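Local structure of mite allergen Der p 5 (Dermatophagoides pteronyssinus, 3MQ1) at residues F21-Q26 with V43-T48. The protein is an IgE-binding house dust mite allergen that forms homodimers but whose biological role in the mite is not established. Residues are numbered along the deposited sequence; the frame is centred on the assembly and turned at random.
Sequences FYLQEQ and VAEMDT
Leu23 meets both Glu45 and Met46, and Gln26 reaches across to Glu45. These four residues carry the contact between helix 4-32 and helix 36-63, the first two helices of an antiparallel three-helix bundle. The short segments run nearly antiparallel, at 150°, and their axes come no closer than 11.6 Å. Side chains therefore span the gap. The denser part lies around Leu23, which is buried. Its CD1 rests 4.0 Å from CG of Met46, and the two side chains lie crosswise. Leu23 points at the second helix from its first side-chain bond, and with CG anti to the backbone nitrogen (chi1 179°) its CD1 ends beside Met46 and Glu45. The same CD1 lies 3.7 Å from OE1 of Glu45, whose side chain runs past the leucine in the opposite direction. Toward Gln26, which is partly exposed, the contact opens toward solvent and is polar. Gln26 and Glu45 approach each other from opposite directions until amide and carboxylate meet, their planes only 18° apart. NE2 of Gln26 gives a weak, bent hydrogen bond to OE2 of Glu45, at 3.3 Å. OE2 also forms a salt bridge with Lys41, one turn earlier on helix 36-63. Beyond the two helices, Glu45 packs on Glu73 of the second subunit, and a bound methylpentanediol, probably from the crystallisation liquor, lies close to its side chain. Segment 21-26 overlaps the end of an IgE-binding epitope region, residues 5-24, which includes Leu23 but not Gln26. The chemistry is thus divided. Leucine and methionine give the two helices an apolar contact, while the carboxylate of the buried Glu45 has its stronger partner in Lys41, which probably helps to stabilise its negative charge, with the glutamine amide as a weaker second partner.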
loop_
_atom_site.group_PDB
_atom_site.type_symbol
_atom_site.label_atom_id
_atom_site.label_comp_id
_atom_site.label_asym_id
_atom_site.label_seq_id
_atom_site.Cartn_x
_atom_site.Cartn_y
_atom_site.Cartn_z
ATOM N N PHE B 21 -30.269 9.228 -9.643
ATOM C CA PHE B 21 -30.849 8.376 -10.673
ATOM C C PHE B 21 -31.983 9.100 -11.390
ATOM O O PHE B 21 -32.086 9.054 -12.616
ATOM C CB PHE B 21 -31.357 7.061 -10.076
ATOM C CG PHE B 21 -30.264 6.096 -9.715
ATOM C CD1 PHE B 21 -29.606 5.376 -10.698
ATOM C CD2 PHE B 21 -29.904 5.897 -8.392
ATOM C CE1 PHE B 21 -28.602 4.484 -10.370
ATOM C CE2 PHE B 21 -28.901 5.007 -8.059
ATOM C CZ PHE B 21 -28.250 4.298 -9.049
ATOM N N TYR B 22 -32.832 9.769 -10.616
ATOM C CA TYR B 22 -33.927 10.552 -11.172
ATOM C C TYR B 22 -33.373 11.644 -12.078
ATOM O O TYR B 22 -33.980 11.998 -13.086
ATOM C CB TYR B 22 -34.765 11.169 -10.051
ATOM C CG TYR B 22 -36.010 11.883 -10.530
ATOM C CD1 TYR B 22 -37.213 11.205 -10.666
ATOM C CD2 TYR B 22 -35.982 13.236 -10.840
ATOM C CE1 TYR B 22 -38.353 11.853 -11.100
ATOM C CE2 TYR B 22 -37.118 13.893 -11.274
ATOM C CZ TYR B 22 -38.300 13.196 -11.403
ATOM O OH TYR B 22 -39.433 13.845 -11.835
ATOM N N LEU B 23 -32.212 12.172 -11.705
ATOM C CA LEU B 23 -31.528 13.174 -12.512
ATOM C C LEU B 23 -31.044 12.553 -13.816
ATOM O O LEU B 23 -31.224 13.123 -14.893
ATOM C CB LEU B 23 -30.343 13.758 -11.743
ATOM C CG LEU B 23 -29.507 14.813 -12.469
ATOM C CD1 LEU B 23 -30.329 16.069 -12.715
ATOM C CD2 LEU B 23 -28.253 15.139 -11.674
ATOM N N GLN B 24 -30.429 11.380 -13.707
ATOM C CA GLN B 24 -29.929 10.658 -14.871
ATOM C C GLN B 24 -31.039 10.421 -15.887
ATOM O O GLN B 24 -30.819 10.518 -17.095
ATOM C CB GLN B 24 -29.312 9.323 -14.443
ATOM C CG GLN B 24 -28.854 8.444 -15.599
ATOM C CD GLN B 24 -27.707 9.054 -16.381
ATOM O OE1 GLN B 24 -27.085 10.023 -15.944
ATOM N NE2 GLN B 24 -27.418 8.484 -17.546
ATOM N N GLU B 25 -32.233 10.112 -15.392
ATOM C CA GLU B 25 -33.378 9.866 -16.260
ATOM C C GLU B 25 -33.847 11.157 -16.922
ATOM O O GLU B 25 -34.244 11.159 -18.088
ATOM C CB GLU B 25 -34.520 9.219 -15.473
ATOM C CG GLU B 25 -34.120 7.951 -14.734
ATOM C CD GLU B 25 -33.547 6.890 -15.656
ATOM O OE1 GLU B 25 -33.884 6.897 -16.859
ATOM O OE2 GLU B 25 -32.765 6.045 -15.175
ATOM N N GLN B 26 -33.800 12.253 -16.172
ATOM C CA GLN B 26 -34.137 13.566 -16.711
ATOM C C GLN B 26 -33.249 13.890 -17.905
ATOM O O GLN B 26 -33.727 14.348 -18.943
ATOM C CB GLN B 26 -33.978 14.644 -15.637
ATOM C CG GLN B 26 -34.999 14.568 -14.515
ATOM C CD GLN B 26 -34.693 15.533 -13.387
ATOM O OE1 GLN B 26 -33.538 15.701 -12.996
ATOM N NE2 GLN B 26 -35.729 16.169 -12.853
ATOM N N VAL B 43 -30.325 22.556 -15.503
ATOM C CA VAL B 43 -29.202 23.420 -15.164
ATOM C C VAL B 43 -29.285 23.871 -13.711
ATOM O O VAL B 43 -28.296 23.828 -12.980
ATOM C CB VAL B 43 -29.148 24.660 -16.076
ATOM N N ALA B 44 -30.472 24.303 -13.298
ATOM C CA ALA B 44 -30.691 24.751 -11.928
ATOM C C ALA B 44 -30.567 23.591 -10.944
ATOM O O ALA B 44 -30.038 23.753 -9.844
ATOM C CB ALA B 44 -32.054 25.414 -11.799
ATOM N N GLU B 45 -31.056 22.423 -11.347
ATOM C CA GLU B 45 -30.997 21.234 -10.505
ATOM C C GLU B 45 -29.556 20.805 -10.258
ATOM O O GLU B 45 -29.141 20.618 -9.114
ATOM C CB GLU B 45 -31.782 20.087 -11.143
ATOM C CG GLU B 45 -33.265 20.366 -11.316
ATOM C CD GLU B 45 -33.980 19.259 -12.065
ATOM O OE1 GLU B 45 -33.302 18.309 -12.509
ATOM O OE2 GLU B 45 -35.218 19.338 -12.211
ATOM N N MET B 46 -28.797 20.651 -11.338
ATOM C CA MET B 46 -27.405 20.232 -11.239
ATOM C C MET B 46 -26.561 21.285 -10.530
ATOM O O MET B 46 -25.555 20.964 -9.899
ATOM C CB MET B 46 -26.831 19.939 -12.627
ATOM C CG MET B 46 -27.588 18.867 -13.394
ATOM S SD MET B 46 -26.782 18.410 -14.940
ATOM C CE MET B 46 -25.253 17.706 -14.327
ATOM N N ASP B 47 -26.979 22.542 -10.635
ATOM C CA ASP B 47 -26.271 23.642 -9.992
ATOM C C ASP B 47 -26.414 23.576 -8.474
ATOM O O ASP B 47 -25.430 23.691 -7.743
ATOM C CB ASP B 47 -26.786 24.987 -10.507
ATOM N N THR B 48 -27.646 23.391 -8.009
ATOM C CA THR B 48 -27.926 23.337 -6.578
ATOM C C THR B 48 -27.140 22.217 -5.907
ATOM O O THR B 48 -26.537 22.414 -4.852
ATOM C CB THR B 48 -29.425 23.137 -6.304
ATOM O OG1 THR B 48 -30.177 24.169 -6.956
ATOM C CG2 THR B 48 -29.704 23.183 -4.809
#